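Long-range contacts in sulfotransferase (Alicyclobacillus acidocaldarius subsp. acidocaldarius, PDB 3RNL), which probably transfers sulfo groups to an acceptor substrate and binds magnesium: residues 90-95 with 155-160; 160-165 with 280-285. One frame throughout, in Å; residues are numbered along the deposited sequence.

In the fold
From the N terminus, the chain runs up strand 85-89 of the parallel sheet and breaks into the loop 90-95, which leads to helix 99-106. It then adds strand 111-116 and helices 119-132, 140-145 and 147-152 before 155-160 returns to pack on that loop, closing interaction 1 across 59 residues. Interaction 2 opens where interaction 1 ends, at the shared Tyr160: residues 160-165 lead to helix 167-178 and meet helix 273-294, 114 residues later. The two are therefore in series, neither nested nor crossed. Val164 CG2, with Ala163 O, packs on interaction 1, while Arg162 and Gly165 of the same loop meet helix 273-294.

Interaction 1 of 2, residues 90-95 with 155-160; sequences SVFYLF and YEPLWY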
loop_
_atom_site.group_PDB
_atom_site.type_symbol
_atom_site.label_atom_id
_atom_site.label_comp_id
_atom_site.label_asym_id
_atom_site.label_seq_id
_atom_site.Cartn_x
_atom_site.Cartn_y
_atom_site.Cartn_z
ATOM N N SER A 90 5.787 3.226 0.498
ATOM C CA SER A 90 4.941 3.935 1.478
ATOM C C SER A 90 3.497 3.530 1.209
ATOM O O SER A 90 3.001 3.736 0.098
ATOM C CB SER A 90 5.084 5.458 1.296
ATOM O OG SER A 90 6.393 5.892 1.626
ATOM N N VAL A 91 2.817 2.975 2.211
ATOM C CA VAL A 91 1.545 2.302 1.962
ATOM C C VAL A 91 0.341 3.204 1.690
ATOM O O VAL A 91 -0.676 2.718 1.200
ATOM C CB VAL A 91 1.198 1.314 3.084
ATOM C CG1 VAL A 91 2.268 0.228 3.166
ATOM C CG2 VAL A 91 1.037 2.050 4.399
ATOM N N PHE A 92 0.417 4.494 2.017
ATOM C CA PHE A 92 -0.680 5.383 1.665
ATOM C C PHE A 92 -0.467 6.152 0.349
ATOM O O PHE A 92 -1.250 7.025 -0.007
ATOM C CB PHE A 92 -1.078 6.289 2.840
ATOM C CG PHE A 92 -1.542 5.511 4.043
ATOM C CD1 PHE A 92 -2.728 4.789 3.997
ATOM C CD2 PHE A 92 -0.788 5.477 5.206
ATOM C CE1 PHE A 92 -3.164 4.054 5.117
ATOM C CE2 PHE A 92 -1.217 4.746 6.313
ATOM C CZ PHE A 92 -2.407 4.033 6.261
ATOM N N TYR A 93 0.618 5.842 -0.352
ATOM C CA TYR A 93 0.783 6.380 -1.705
ATOM C C TYR A 93 -0.447 6.076 -2.575
ATOM O O TYR A 93 -0.858 6.894 -3.393
ATOM C CB TYR A 93 2.027 5.767 -2.341
ATOM C CG TYR A 93 3.346 6.439 -2.017
ATOM C CD1 TYR A 93 3.401 7.731 -1.510
ATOM C CD2 TYR A 93 4.547 5.788 -2.282
ATOM C CE1 TYR A 93 4.620 8.355 -1.251
ATOM C CE2 TYR A 93 5.770 6.400 -2.027
ATOM C CZ TYR A 93 5.793 7.684 -1.524
ATOM O OH TYR A 93 6.997 8.286 -1.279
ATOM N N LEU A 94 -1.038 4.902 -2.397
ATOM C CA LEU A 94 -2.199 4.512 -3.209
ATOM C C LEU A 94 -3.413 5.376 -2.849
ATOM O O LEU A 94 -4.216 5.781 -3.703
ATOM C CB LEU A 94 -2.503 3.029 -2.952
ATOM C CG LEU A 94 -3.710 2.492 -3.739
ATOM C CD1 LEU A 94 -3.485 2.587 -5.271
ATOM C CD2 LEU A 94 -4.028 1.044 -3.330
ATOM N N PHE A 95 -3.516 5.698 -1.566
ATOM C CA PHE A 95 -4.696 6.369 -1.032
ATOM C C PHE A 95 -4.752 7.869 -1.337
ATOM O O PHE A 95 -5.816 8.392 -1.679
ATOM C CB PHE A 95 -4.755 6.151 0.487
ATOM C CG PHE A 95 -5.869 6.917 1.172
ATOM C CD1 PHE A 95 -7.185 6.496 1.059
ATOM C CD2 PHE A 95 -5.593 8.051 1.927
ATOM C CE1 PHE A 95 -8.217 7.192 1.695
ATOM C CE2 PHE A 95 -6.618 8.759 2.554
ATOM C CZ PHE A 95 -7.927 8.329 2.435
ATOM N N TYR A 155 -7.422 12.272 11.773
ATOM C CA TYR A 155 -6.635 11.118 12.187
ATOM C C TYR A 155 -5.866 10.612 10.973
ATOM O O TYR A 155 -6.226 10.903 9.835
ATOM C CB TYR A 155 -7.554 9.989 12.663
ATOM C CG TYR A 155 -8.022 10.084 14.096
ATOM C CD1 TYR A 155 -8.101 8.940 14.887
ATOM C CD2 TYR A 155 -8.387 11.302 14.661
ATOM C CE1 TYR A 155 -8.554 9.004 16.195
ATOM C CE2 TYR A 155 -8.827 11.373 15.978
ATOM C CZ TYR A 155 -8.900 10.222 16.737
ATOM O OH TYR A 155 -9.345 10.277 18.047
ATOM N N GLU A 156 -4.805 9.849 11.207
ATOM C CA GLU A 156 -4.097 9.249 10.075
ATOM C C GLU A 156 -4.923 8.136 9.409
ATOM O O GLU A 156 -5.874 7.603 10.000
ATOM C CB GLU A 156 -2.725 8.739 10.508
ATOM C CG GLU A 156 -2.769 7.473 11.313
ATOM C CD GLU A 156 -1.719 6.483 10.832
ATOM O OE1 GLU A 156 -0.886 6.068 11.665
ATOM O OE2 GLU A 156 -1.735 6.135 9.622
ATOM N N PRO A 157 -4.599 7.813 8.150
ATOM C CA PRO A 157 -5.463 6.915 7.366
ATOM C C PRO A 157 -5.500 5.471 7.856
ATOM O O PRO A 157 -6.378 4.737 7.410
ATOM C CB PRO A 157 -4.911 6.998 5.929
ATOM C CG PRO A 157 -3.949 8.129 5.928
ATOM C CD PRO A 157 -3.513 8.392 7.339
ATOM N N LEU A 158 -4.587 5.053 8.732
ATOM C CA LEU A 158 -4.703 3.700 9.291
ATOM C C LEU A 158 -6.075 3.518 9.936
ATOM O O LEU A 158 -6.628 2.414 9.956
ATOM C CB LEU A 158 -3.591 3.418 10.308
ATOM C CG LEU A 158 -3.504 1.977 10.847
ATOM C CD1 LEU A 158 -3.442 0.941 9.712
ATOM C CD2 LEU A 158 -2.296 1.833 11.767
ATOM N N TRP A 159 -6.627 4.612 10.450
ATOM C CA TRP A 159 -7.938 4.566 11.078
ATOM C C TRP A 159 -9.091 4.516 10.073
ATOM O O TRP A 159 -10.242 4.307 10.484
ATOM C CB TRP A 159 -8.159 5.786 11.979
ATOM C CG TRP A 159 -7.173 5.984 13.091
ATOM C CD1 TRP A 159 -5.995 6.691 13.037
ATOM C CD2 TRP A 159 -7.316 5.550 14.452
ATOM N NE1 TRP A 159 -5.388 6.697 14.274
ATOM C CE2 TRP A 159 -6.174 6.002 15.158
ATOM C CE3 TRP A 159 -8.287 4.817 15.136
ATOM C CZ2 TRP A 159 -5.983 5.742 16.516
ATOM C CZ3 TRP A 159 -8.099 4.562 16.500
ATOM C CH2 TRP A 159 -6.953 5.018 17.169
ATOM N N TYR A 160 -8.842 4.694 8.770
ATOM C CA TYR A 160 -10.029 4.837 7.940
ATOM C C TYR A 160 -10.270 3.466 7.338
ATOM O O TYR A 160 -9.860 3.169 6.207
ATOM C CB TYR A 160 -9.717 5.782 6.761
ATOM C CG TYR A 160 -9.218 7.190 7.073
ATOM C CD1 TYR A 160 -9.204 7.702 8.366
ATOM C CD2 TYR A 160 -8.761 8.006 6.044
ATOM C CE1 TYR A 160 -8.727 9.003 8.615
ATOM C CE2 TYR A 160 -8.291 9.284 6.280
ATOM C CZ TYR A 160 -8.270 9.777 7.558
ATOM O OH TYR A 160 -7.787 11.060 7.755
#
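Phe92 and Pro157 form the centre of this contact, with CB and CG of the proline against one face of the phenyl ring. Pro157 CB makes the CH-pi contact, 3.8 Å from the centroid of the Phe92 ring and 22° off its normal, displaced toward the CE1 side, where CB to CE1 is 3.5 Å. Val91 CG2 lies over the opposite face. With CG anti to its own carbonyl carbon, Phe92 sends its far edge to the start of the short 3-10 turn 157-159. There CZ comes within 3.4 Å of Leu158 N, and CE2 lies 3.6 Å from Glu156 OE2, the carboxylate plane standing 77° from the ring. The bend of the Glu156 chain at chi2 brings OE2 back to the N-H of Leu158, which meets it from above the carboxylate plane, at 3.2 Å from N to OE2; OE1 of Glu156 forms a salt bridge with Arg135. Phe95 reaches in the same general direction, alongside Phe92, with CG anti to the backbone N. Its CZ reaches the edge of the Tyr160 ring, 3.7 Å from CD2, the two planes inclined at 66°, while CE2 approaches Pro157 CB at 4.2 Å. Pro157 is thus shared: CB meets both phenylalanines, and CA sits over the centre of the Tyr160 face. On the other segment, a type I beta turn from Ser90 to Tyr93 carries Phe92 at its third position, and the backbone N of Phe92 is hydrogen-bonded to His43 NE2. Leu158, grazing Phe92, also packs on helix 119-132, and Phe95 on helix 167-178. Phe92, Phe95, Pro157 and Tyr160 pack together where the loop leaves the C-terminal end of strand 85-89, within the alpha-beta-alpha sandwich of a P-loop-clan sulfotransferase fold.

Interaction 2 of 2, residues 160-165 with 280-285; sequences YYRAVG and TAFFAP
Arg162 CG stands anti to its carbonyl carbon (chi1 -73°) and the chain runs extended from CG to NE, while Phe282 has CG anti to the backbone N; together these torsions lay the arginine over one face of the Phe282 ring. The aliphatic part does much of the touching: CG is 3.6 Å from CE2 of Phe282, and CD forms a CH-pi contact 3.9 Å from the ring centroid. NE then sits over the ring centre. The guanidinium carbon CZ lies 4.7 Å from the same centroid, 14° off the normal, a cation-pi contact in which the guanidinium stands almost upright, its plane 86° from the ring and its edge turned to CD1 of Phe282. Here helix 273-294, the last helix of the modelled chain, packs on the loop before helix 167-178, with helix 119-132 beside it as Phe283 also touches Pro119. Phe283 brings its ring edge to the backbone: CE1 lies 3.6 Å from the carbonyl O of Arg162, near the ring plane. Gly165 C comes 3.8 Å from CE1 of Phe283, obliquely to the ring. One face of the Phe283 ring is taken up by Phe282 CD2, 3.6 Å above its plane and over the centre. Glu147 accepts hydrogen bonds from the backbone N of Arg162 (to OE1) and of Ala163 (to OE2).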
loop_
_atom_site.group_PDB
_atom_site.type_symbol
_atom_site.label_atom_id
_atom_site.label_comp_id
_atom_site.label_asym_id
_atom_site.label_seq_id
_atom_site.Cartn_x
_atom_site.Cartn_y
_atom_site.Cartn_z
ATOM N N TYR A 160 -8.842 4.694 8.770
ATOM C CA TYR A 160 -10.029 4.837 7.940
ATOM C C TYR A 160 -10.270 3.466 7.338
ATOM O O TYR A 160 -9.860 3.169 6.207
ATOM C CB TYR A 160 -9.717 5.782 6.761
ATOM C CG TYR A 160 -9.218 7.190 7.073
ATOM C CD1 TYR A 160 -9.204 7.702 8.366
ATOM C CD2 TYR A 160 -8.761 8.006 6.044
ATOM C CE1 TYR A 160 -8.727 9.003 8.615
ATOM C CE2 TYR A 160 -8.291 9.284 6.280
ATOM C CZ TYR A 160 -8.270 9.777 7.558
ATOM O OH TYR A 160 -7.787 11.060 7.755
ATOM N N TYR A 161 -11.155 2.724 7.978
ATOM C CA TYR A 161 -11.311 1.319 7.659
ATOM C C TYR A 161 -11.924 1.186 6.288
ATOM O O TYR A 161 -11.466 0.394 5.465
ATOM C CB TYR A 161 -12.225 0.662 8.685
ATOM C CG TYR A 161 -11.622 0.654 10.060
ATOM C CD1 TYR A 161 -10.415 0.017 10.305
ATOM C CD2 TYR A 161 -12.270 1.275 11.125
ATOM C CE1 TYR A 161 -9.852 0.013 11.573
ATOM C CE2 TYR A 161 -11.717 1.275 12.388
ATOM C CZ TYR A 161 -10.518 0.638 12.610
ATOM O OH TYR A 161 -9.976 0.639 13.878
ATOM N N ARG A 162 -12.982 1.951 6.067
ATOM C CA ARG A 162 -13.692 1.919 4.789
ATOM C C ARG A 162 -12.966 2.701 3.691
ATOM O O ARG A 162 -12.791 2.193 2.581
ATOM C CB ARG A 162 -15.127 2.459 4.952
ATOM C CG ARG A 162 -16.091 1.514 5.680
ATOM C CD ARG A 162 -17.433 2.232 5.977
ATOM N NE ARG A 162 -18.560 1.292 6.054
ATOM C CZ ARG A 162 -19.032 0.774 7.185
ATOM N NH1 ARG A 162 -18.478 1.098 8.344
ATOM N NH2 ARG A 162 -20.061 -0.064 7.159
ATOM N N ALA A 163 -12.537 3.928 3.990
ATOM C CA ALA A 163 -12.047 4.796 2.920
ATOM C C ALA A 163 -10.826 4.190 2.229
ATOM O O ALA A 163 -10.685 4.250 1.000
ATOM C CB ALA A 163 -11.719 6.190 3.451
ATOM N N VAL A 164 -9.941 3.599 3.019
ATOM C CA VAL A 164 -8.698 3.059 2.468
ATOM C C VAL A 164 -8.941 1.789 1.639
ATOM O O VAL A 164 -8.164 1.457 0.741
ATOM C CB VAL A 164 -7.659 2.840 3.606
ATOM C CG1 VAL A 164 -6.503 1.963 3.151
ATOM C CG2 VAL A 164 -7.158 4.207 4.088
ATOM N N GLY A 165 -10.034 1.102 1.928
ATOM C CA GLY A 165 -10.386 -0.112 1.208
ATOM C C GLY A 165 -11.198 0.121 -0.062
ATOM O O GLY A 165 -11.481 -0.850 -0.782
ATOM N N THR A 280 -18.920 -6.697 3.576
ATOM C CA THR A 280 -18.814 -7.283 2.234
ATOM C C THR A 280 -19.771 -6.563 1.271
ATOM O O THR A 280 -19.402 -6.194 0.153
ATOM C CB THR A 280 -19.049 -8.806 2.242
ATOM O OG1 THR A 280 -18.081 -9.426 3.101
ATOM C CG2 THR A 280 -18.911 -9.387 0.842
ATOM N N ALA A 281 -21.000 -6.336 1.719
ATOM C CA ALA A 281 -21.973 -5.638 0.884
ATOM C C ALA A 281 -21.553 -4.188 0.635
ATOM O O ALA A 281 -21.757 -3.644 -0.459
ATOM C CB ALA A 281 -23.371 -5.695 1.531
ATOM N N PHE A 282 -20.974 -3.559 1.651
ATOM C CA PHE A 282 -20.540 -2.169 1.518
ATOM C C PHE A 282 -19.527 -1.988 0.385
ATOM O O PHE A 282 -19.640 -1.055 -0.420
ATOM C CB PHE A 282 -19.916 -1.648 2.816
ATOM C CG PHE A 282 -19.274 -0.292 2.661
ATOM C CD1 PHE A 282 -20.052 0.857 2.663
ATOM C CD2 PHE A 282 -17.900 -0.177 2.460
ATOM C CE1 PHE A 282 -19.463 2.107 2.496
ATOM C CE2 PHE A 282 -17.306 1.062 2.293
ATOM C CZ PHE A 282 -18.094 2.209 2.304
ATOM N N PHE A 283 -18.544 -2.882 0.334
ATOM C CA PHE A 283 -17.469 -2.789 -0.658
ATOM C C PHE A 283 -17.860 -3.362 -2.023
ATOM O O PHE A 283 -17.160 -3.132 -3.011
ATOM C CB PHE A 283 -16.211 -3.529 -0.162
ATOM C CG PHE A 283 -15.514 -2.845 0.990
ATOM C CD1 PHE A 283 -14.910 -1.614 0.816
ATOM C CD2 PHE A 283 -15.461 -3.441 2.246
ATOM C CE1 PHE A 283 -14.253 -0.978 1.883
ATOM C CE2 PHE A 283 -14.821 -2.812 3.312
ATOM C CZ PHE A 283 -14.208 -1.578 3.121
ATOM N N ALA A 284 -18.965 -4.100 -2.086
ATOM C CA ALA A 284 -19.294 -4.857 -3.303
ATOM C C ALA A 284 -19.343 -4.031 -4.598
ATOM O O ALA A 284 -18.797 -4.450 -5.623
ATOM C CB ALA A 284 -20.575 -5.667 -3.123
ATOM N N PRO A 285 -19.997 -2.856 -4.571
ATOM C CA PRO A 285 -20.025 -2.101 -5.834
ATOM C C PRO A 285 -18.622 -1.648 -6.255
ATOM O O PRO A 285 -18.298 -1.658 -7.453
ATOM C CB PRO A 285 -20.921 -0.895 -5.511
ATOM C CG PRO A 285 -21.799 -1.392 -4.343
ATOM C CD PRO A 285 -20.853 -2.249 -3.534
#